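Local coordinates for protein uricase (Bacillus fastidiosus, PDB 4R8X) that probably catalyses the oxidation of urate to 5-hydroxyisourate, the first step in the breakdown of urate to allantoin, at residues T87-L92 against D212-D217; R110-E115 against T145-V150. One frame throughout, in Å; residues are numbered along the deposited sequence.

Contact 1 of 2, residues T87-L92 against D212-D217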
ATOM      1  N   THR D  87      22.475  16.868  11.427  1.00 13.71           N
ATOM      2  CA  THR D  87      21.098  16.618  11.865  1.00 13.34           C
ATOM      3  C   THR D  87      20.076  16.979  10.801  1.00 13.32           C
ATOM      4  O   THR D  87      20.312  17.827   9.939  1.00 12.66           O
ATOM      5  CB  THR D  87      20.714  17.385  13.164  1.00 13.97           C
ATOM      6  OG1 THR D  87      20.485  18.773  12.869  1.00 15.39           O
ATOM      7  CG2 THR D  87      21.790  17.238  14.224  1.00 15.07           C
ATOM      8  N   LEU D  88      18.927  16.318  10.869  1.00 14.05           N
ATOM      9  CA  LEU D  88      17.862  16.555   9.907  1.00 13.59           C
ATOM     10  C   LEU D  88      17.345  17.983  10.055  1.00 12.95           C
ATOM     11  O   LEU D  88      17.162  18.690   9.065  1.00 12.67           O
ATOM     12  CB  LEU D  88      16.732  15.552  10.126  1.00 16.28           C
ATOM     13  CG  LEU D  88      15.618  15.551   9.082  0.85 17.56           C
ATOM     14  CD1 LEU D  88      16.175  15.379   7.673  0.76 18.72           C
ATOM     15  CD2 LEU D  88      14.649  14.426   9.389  1.00 17.43           C
ATOM     16  N   GLU D  89      17.124  18.407  11.299  1.00 11.84           N
ATOM     17  CA  GLU D  89      16.633  19.755  11.565  1.00 12.57           C
ATOM     18  C   GLU D  89      17.612  20.824  11.099  1.00 12.80           C
ATOM     19  O   GLU D  89      17.199  21.865  10.592  1.00 12.86           O
ATOM     20  CB  GLU D  89      16.358  19.950  13.054  1.00 12.56           C
ATOM     21  CG  GLU D  89      15.307  19.032  13.645  1.00 12.31           C
ATOM     22  CD  GLU D  89      15.882  17.755  14.240  1.00 13.32           C
ATOM     23  OE1 GLU D  89      15.219  17.185  15.121  1.00 13.99           O
ATOM     24  OE2 GLU D  89      16.985  17.322  13.845  1.00 13.13           O
ATOM     25  N   GLY D  90      18.901  20.570  11.306  1.00 12.85           N
ATOM     26  CA  GLY D  90      19.947  21.456  10.826  1.00 13.97           C
ATOM     27  C   GLY D  90      19.884  21.601   9.326  1.00 12.54           C
ATOM     28  O   GLY D  90      19.903  22.712   8.803  1.00 12.99           O
ATOM     29  N   PHE D  91      19.777  20.477   8.618  1.00 11.87           N
ATOM     30  CA  PHE D  91      19.709  20.539   7.171  1.00 13.04           C
ATOM     31  C   PHE D  91      18.482  21.306   6.673  1.00 12.54           C
ATOM     32  O   PHE D  91      18.595  22.138   5.783  1.00 13.30           O
ATOM     33  CB  PHE D  91      19.720  19.140   6.569  1.00 12.65           C
ATOM     34  CG  PHE D  91      19.612  19.134   5.072  1.00 12.58           C
ATOM     35  CD1 PHE D  91      20.587  19.746   4.295  1.00 13.43           C
ATOM     36  CD2 PHE D  91      18.526  18.540   4.440  1.00 13.84           C
ATOM     37  CE1 PHE D  91      20.489  19.760   2.914  1.00 13.40           C
ATOM     38  CE2 PHE D  91      18.421  18.540   3.064  1.00 13.69           C
ATOM     39  CZ  PHE D  91      19.404  19.148   2.289  1.00 13.51           C
ATOM     40  N   LEU D  92      17.314  21.041   7.257  1.00 11.54           N
ATOM     41  CA  LEU D  92      16.095  21.703   6.816  1.00 11.71           C
ATOM     42  C   LEU D  92      16.158  23.218   7.036  1.00 12.68           C
ATOM     43  O   LEU D  92      15.754  23.990   6.165  1.00 12.71           O
ATOM     44  CB  LEU D  92      14.863  21.101   7.507  1.00 12.22           C
ATOM     45  CG  LEU D  92      14.586  19.620   7.233  1.00 12.80           C
ATOM     46  CD1 LEU D  92      13.203  19.283   7.760  1.00 13.68           C
ATOM     47  CD2 LEU D  92      14.719  19.252   5.745  1.00 14.04           C
ATOM     48  N   ASP D 212      17.787  26.496  18.340  1.00 16.77           N
ATOM     49  CA  ASP D 212      19.107  26.250  17.775  1.00 17.15           C
ATOM     50  C   ASP D 212      19.735  24.940  18.256  1.00 17.42           C
ATOM     51  O   ASP D 212      20.631  24.409  17.598  1.00 17.85           O
ATOM     52  CB  ASP D 212      20.053  27.423  18.052  1.00 18.19           C
ATOM     53  CG  ASP D 212      19.706  28.655  17.242  1.00 20.88           C
ATOM     54  OD1 ASP D 212      18.865  28.561  16.321  1.00 20.48           O
ATOM     55  OD2 ASP D 212      20.293  29.721  17.522  1.00 22.36           O
ATOM     56  N   ASP D 213      19.274  24.412  19.389  1.00 16.74           N
ATOM     57  CA  ASP D 213      19.767  23.110  19.850  1.00 16.82           C
ATOM     58  C   ASP D 213      19.572  22.000  18.804  1.00 16.56           C
ATOM     59  O   ASP D 213      20.366  21.063  18.727  1.00 18.16           O
ATOM     60  CB  ASP D 213      19.086  22.689  21.157  1.00 17.05           C
ATOM     61  CG  ASP D 213      19.554  23.487  22.365  1.00 18.86           C
ATOM     62  OD1 ASP D 213      20.500  24.294  22.255  1.00 19.91           O
ATOM     63  OD2 ASP D 213      18.972  23.281  23.445  1.00 19.52           O
ATOM     64  N   ALA D 214      18.509  22.119  18.012  1.00 14.26           N
ATOM     65  CA  ALA D 214      18.178  21.135  16.992  1.00 13.93           C
ATOM     66  C   ALA D 214      19.188  21.086  15.850  1.00 14.27           C
ATOM     67  O   ALA D 214      19.211  20.121  15.094  1.00 15.86           O
ATOM     68  CB  ALA D 214      16.785  21.401  16.447  1.00 15.06           C
ATOM     69  N   LYS D 215      20.020  22.115  15.726  1.00 15.02           N
ATOM     70  CA  LYS D 215      21.038  22.177  14.686  1.00 16.04           C
ATOM     71  C   LYS D 215      22.225  21.257  14.960  1.00 17.27           C
ATOM     72  O   LYS D 215      22.993  20.945  14.048  1.00 19.24           O
ATOM     73  CB  LYS D 215      21.557  23.600  14.539  1.00 17.05           C
ATOM     74  CG  LYS D 215      20.561  24.579  13.977  1.00 18.46           C
ATOM     75  CD  LYS D 215      21.230  25.924  13.817  1.00 20.30           C
ATOM     76  CE  LYS D 215      20.237  26.992  13.434  1.00 21.22           C
ATOM     77  NZ  LYS D 215      20.973  28.241  13.101  1.00 22.54           N
ATOM     78  N   GLY D 216      22.402  20.860  16.214  1.00 17.02           N
ATOM     79  CA  GLY D 216      23.413  19.879  16.556  1.00 18.83           C
ATOM     80  C   GLY D 216      24.817  20.426  16.684  1.00 20.82           C
ATOM     81  O   GLY D 216      25.766  19.655  16.777  1.00 21.68           O
ATOM     82  N   ASP D 217      24.958  21.748  16.702  1.00 21.71           N
ATOM     83  CA  ASP D 217      26.279  22.359  16.828  1.00 23.86           C
ATOM     84  C   ASP D 217      26.910  22.042  18.179  1.00 24.41           C
ATOM     85  O   ASP D 217      28.131  21.983  18.302  1.00 25.41           O
ATOM     86  CB  ASP D 217      26.203  23.866  16.584  1.00 25.52           C
ATOM     87  CG  ASP D 217      25.907  24.198  15.137  1.00 28.02           C
ATOM     88  OD1 ASP D 217      25.056  25.072  14.876  1.00 29.12           O
ATOM     89  OD2 ASP D 217      26.527  23.571  14.253  1.00 29.05           O
TER
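T87 stands at the N-cap of helix 88-102 and joins it to the end of the 3-10 segment that runs through 212-215. From T87 CB, which lies 3.7 Å from A214 O, the side chain splits into a polar and an apolar branch. OG1 sits between the backbone N and the carbonyl carbon (chi1 76°), a position from which it serves both sides. T87 OG1 donates to A214 O over 2.9 Å, in the plane of that carbonyl, with a C=O...donor angle of 148°. T87 OG1 also accepts from G90 N at 2.9 Å, the capping bond of the first helical turn. The methyl branch, T87 CG2, turns to the loop end and rests 3.9 Å from G216 CA.

G216 has a positive phi, which by itself favours glycine. A CB there would also run into T87 CG2. G90 lies in a regular helix, but a CB there would strike T87 OG1 and come tight on K215 O. With no CB at G90, G90 CA comes within 4.1 Å of K215 CA.

E89 adds side-chain packing on A214. E89 CB packs on A214 CB at 3.7 Å, and E89 CG lies alongside the same methyl. The chain then bends at chi2 (92°), and the carboxylate is held elsewhere, by S164 at OE1 and Y222 at OE2. Y222 also touches T87, and A214 rests on Y208 of strand 198-208. The contact thus ties the start of a helix from the first half of the chain to the loop between strand 198-208 and helix 225-238. In chemical terms, one buried hydroxyl, acting as donor and acceptor at once, satisfies an amide of the helix start and a carbonyl of the turn.

Contact 2 of 2, residues R110-E115 against T145-V150; sequences RLEAKE and TATVEV
R110 and E149 face each other as a non-hydrogen-bonded pair, and their side chains meet on the sheet face they share with E112 and T147. R110 is extended from CG to NE, with CG anti to the backbone N (chi1 -180°). This carries the guanidinium along the face to T147. R110 NH1 forms a salt bridge with E149 OE1 at 2.8 Å, nearly in the guanidinium plane, although the carboxylate is turned 85° to that plane. R110 NE donates to the anti lone pair of E112 OE2 at 2.9 Å, in a nearly straight bond of 171°. T147 CG2 lies over the centre of the R110 guanidinium, 3.6 Å above its plane. T147 OG1 and, weakly, R110 NH2 share a water.

Beneath this network runs an antiparallel ladder, part of the large curved sheet of the tunnelling (T-) fold of uricases. Between these segments its hydrogen-bonded pairs are L111 with V148 and A113 with A146; L111 N to V148 O is 2.8 Å.

R110 NH1 also forms a salt bridge with E161, while E149 OE2 has K50 as a second partner. A methionine in place of R110 would probably leave E112 and E149 without the positive charge between them and T147 CG2 without its flat cover.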
ATOM      1  N   ARG D 110       8.858  26.350   3.792  1.00 11.63           N
ATOM      2  CA  ARG D 110       8.626  25.234   4.699  1.00 11.05           C
ATOM      3  C   ARG D 110       9.237  23.962   4.146  1.00 10.90           C
ATOM      4  O   ARG D 110       8.963  23.585   3.007  1.00 12.77           O
ATOM      5  CB  ARG D 110       7.121  25.006   4.857  1.00 12.12           C
ATOM      6  CG  ARG D 110       6.743  23.861   5.792  1.00 13.40           C
ATOM      7  CD  ARG D 110       5.231  23.698   5.843  1.00 15.34           C
ATOM      8  NE  ARG D 110       4.790  22.682   6.800  1.00 15.16           N
ATOM      9  CZ  ARG D 110       4.604  22.924   8.089  1.00 15.47           C
ATOM     10  NH1 ARG D 110       4.837  24.141   8.563  1.00 15.62           N
ATOM     11  NH2 ARG D 110       4.191  21.964   8.908  1.00 16.57           N
ATOM     12  N   LEU D 111      10.056  23.309   4.955  1.00 10.28           N
ATOM     13  CA  LEU D 111      10.592  21.996   4.610  1.00 12.02           C
ATOM     14  C   LEU D 111      10.097  20.959   5.595  1.00 12.45           C
ATOM     15  O   LEU D 111      10.133  21.176   6.808  1.00 13.65           O
ATOM     16  CB  LEU D 111      12.121  22.009   4.636  1.00 14.32           C
ATOM     17  CG  LEU D 111      12.899  22.229   3.345  1.00 15.01           C
ATOM     18  CD1 LEU D 111      12.710  21.055   2.380  1.00 15.43           C
ATOM     19  CD2 LEU D 111      12.532  23.581   2.718  1.00 15.84           C
ATOM     20  N   GLU D 112       9.628  19.836   5.056  1.00 12.37           N
ATOM     21  CA  GLU D 112       9.278  18.663   5.850  1.00 13.40           C
ATOM     22  C   GLU D 112      10.149  17.508   5.378  1.00 13.52           C
ATOM     23  O   GLU D 112      10.464  17.413   4.190  1.00 15.21           O
ATOM     24  CB  GLU D 112       7.812  18.298   5.637  1.00 15.77           C
ATOM     25  CG  GLU D 112       6.853  19.372   6.098  1.00 18.61           C
ATOM     26  CD  GLU D 112       5.409  19.075   5.745  1.00 22.32           C
ATOM     27  OE1 GLU D 112       5.112  17.944   5.299  1.00 25.60           O
ATOM     28  OE2 GLU D 112       4.568  19.984   5.906  1.00 22.91           O
ATOM     29  N   ALA D 113      10.547  16.628   6.286  1.00 11.83           N
ATOM     30  CA  ALA D 113      11.351  15.492   5.859  1.00 12.40           C
ATOM     31  C   ALA D 113      11.005  14.235   6.622  1.00 11.21           C
ATOM     32  O   ALA D 113      10.692  14.268   7.812  1.00 12.22           O
ATOM     33  CB  ALA D 113      12.842  15.816   5.965  1.00 13.82           C
ATOM     34  N   LYS D 114      11.037  13.119   5.900  1.00 11.22           N
ATOM     35  CA  LYS D 114      10.930  11.786   6.483  1.00 12.04           C
ATOM     36  C   LYS D 114      12.222  11.052   6.192  1.00 10.98           C
ATOM     37  O   LYS D 114      12.597  10.908   5.032  1.00 11.46           O
ATOM     38  CB  LYS D 114       9.764  11.029   5.858  1.00 13.55           C
ATOM     39  CG  LYS D 114       8.404  11.638   6.160  1.00 15.31           C
ATOM     40  CD  LYS D 114       7.282  10.857   5.476  1.00 19.43           C
ATOM     41  CE  LYS D 114       5.919  11.487   5.750  1.00 23.90           C
ATOM     42  NZ  LYS D 114       4.824  10.846   4.969  1.00 26.99           N
ATOM     43  N   GLU D 115      12.917  10.611   7.231  1.00 10.66           N
ATOM     44  CA  GLU D 115      14.176   9.901   7.051  1.00  9.62           C
ATOM     45  C   GLU D 115      13.956   8.698   6.158  1.00  9.93           C
ATOM     46  O   GLU D 115      12.907   8.055   6.229  1.00 11.38           O
ATOM     47  CB  GLU D 115      14.729   9.435   8.398  1.00 10.55           C
ATOM     48  CG  GLU D 115      16.058   8.716   8.309  1.00 11.01           C
ATOM     49  CD  GLU D 115      16.453   8.070   9.615  1.00 12.49           C
ATOM     50  OE1 GLU D 115      15.557   7.606  10.359  1.00 12.44           O
ATOM     51  OE2 GLU D 115      17.660   8.032   9.906  1.00 14.15           O
ATOM     52  N   THR D 145      11.685  12.074  11.814  1.00 10.46           N
ATOM     53  CA  THR D 145      10.975  13.122  11.100  1.00 11.07           C
ATOM     54  C   THR D 145      11.428  14.507  11.578  1.00 10.90           C
ATOM     55  O   THR D 145      11.945  14.659  12.688  1.00 11.76           O
ATOM     56  CB  THR D 145       9.442  13.001  11.291  1.00 11.85           C
ATOM     57  OG1 THR D 145       9.123  13.120  12.685  1.00 12.48           O
ATOM     58  CG2 THR D 145       8.940  11.649  10.767  1.00 12.35           C
ATOM     59  N   ALA D 146      11.243  15.509  10.720  1.00 11.12           N
ATOM     60  CA  ALA D 146      11.463  16.905  11.106  1.00 10.92           C
ATOM     61  C   ALA D 146      10.730  17.843  10.164  1.00 11.48           C
ATOM     62  O   ALA D 146      10.491  17.507   9.007  1.00 12.56           O
ATOM     63  CB  ALA D 146      12.957  17.229  11.141  1.00 13.88           C
ATOM     64  N   THR D 147      10.377  19.019  10.679  1.00 12.45           N
ATOM     65  CA  THR D 147       9.840  20.106   9.874  1.00 11.98           C
ATOM     66  C   THR D 147      10.500  21.385  10.329  1.00 12.29           C
ATOM     67  O   THR D 147      10.674  21.607  11.526  1.00 13.50           O
ATOM     68  CB  THR D 147       8.315  20.267  10.069  1.00 13.51           C
ATOM     69  OG1 THR D 147       7.642  19.117   9.551  1.00 15.24           O
ATOM     70  CG2 THR D 147       7.785  21.482   9.340  1.00 14.36           C
ATOM     71  N   VAL D 148      10.901  22.212   9.371  1.00 11.30           N
ATOM     72  CA  VAL D 148      11.317  23.569   9.696  1.00 11.67           C
ATOM     73  C   VAL D 148      10.670  24.535   8.727  1.00 11.70           C
ATOM     74  O   VAL D 148      10.699  24.327   7.523  1.00 12.75           O
ATOM     75  CB  VAL D 148      12.852  23.740   9.642  1.00 12.23           C
ATOM     76  CG1 VAL D 148      13.223  25.187   9.999  1.00 14.44           C
ATOM     77  CG2 VAL D 148      13.531  22.786  10.603  1.00 12.55           C
ATOM     78  N   GLU D 149      10.050  25.591   9.254  1.00 11.20           N
ATOM     79  CA  GLU D 149       9.552  26.653   8.402  1.00 12.01           C
ATOM     80  C   GLU D 149      10.180  27.963   8.862  1.00 11.89           C
ATOM     81  O   GLU D 149      10.183  28.281  10.056  1.00 12.67           O
ATOM     82  CB  GLU D 149       8.020  26.741   8.420  1.00 13.14           C
ATOM     83  CG  GLU D 149       7.466  27.782   7.449  1.00 13.94           C
ATOM     84  CD  GLU D 149       5.961  27.703   7.230  1.00 16.55           C
ATOM     85  OE1 GLU D 149       5.336  26.704   7.614  1.00 16.94           O
ATOM     86  OE2 GLU D 149       5.397  28.646   6.657  1.00 18.48           O
ATOM     87  N   VAL D 150      10.742  28.695   7.906  1.00 11.99           N
ATOM     88  CA  VAL D 150      11.388  29.965   8.188  1.00 11.86           C
ATOM     89  C   VAL D 150      10.643  31.062   7.436  1.00 12.60           C
ATOM     90  O   VAL D 150      10.297  30.892   6.267  1.00 12.14           O
ATOM     91  CB  VAL D 150      12.873  29.930   7.780  1.00 12.17           C
ATOM     92  CG1 VAL D 150      13.530  31.302   8.030  1.00 13.75           C
ATOM     93  CG2 VAL D 150      13.608  28.869   8.572  1.00 14.30           C
TER
HETATM   94  O   HOH W   1       4.997  19.063   9.152  1.00 28.46           O

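Contact 1 is buried between a helix start and a loop, whereas contact 2 lies within the sheet and is only partly buried. Their centres are about 11 Å apart. Helix 88-102 connects them: L88 and L92 reach the sheet face that carries L111, A113, A146 and V148. There L88 CD2 packs on A146 CB at 3.7 Å, and L92 CB on V148 CG2 at 3.8 Å. The helix thus has the loop of contact 1 on one flank and the sheet on another. Contact 1 joins through one hydroxyl, close backbones and a little aliphatic packing, with no charge pair across it. Contact 2 combines a regular backbone ladder with a salt-bridge network, one bridge of which crosses between the strands, on the face turned from the helix.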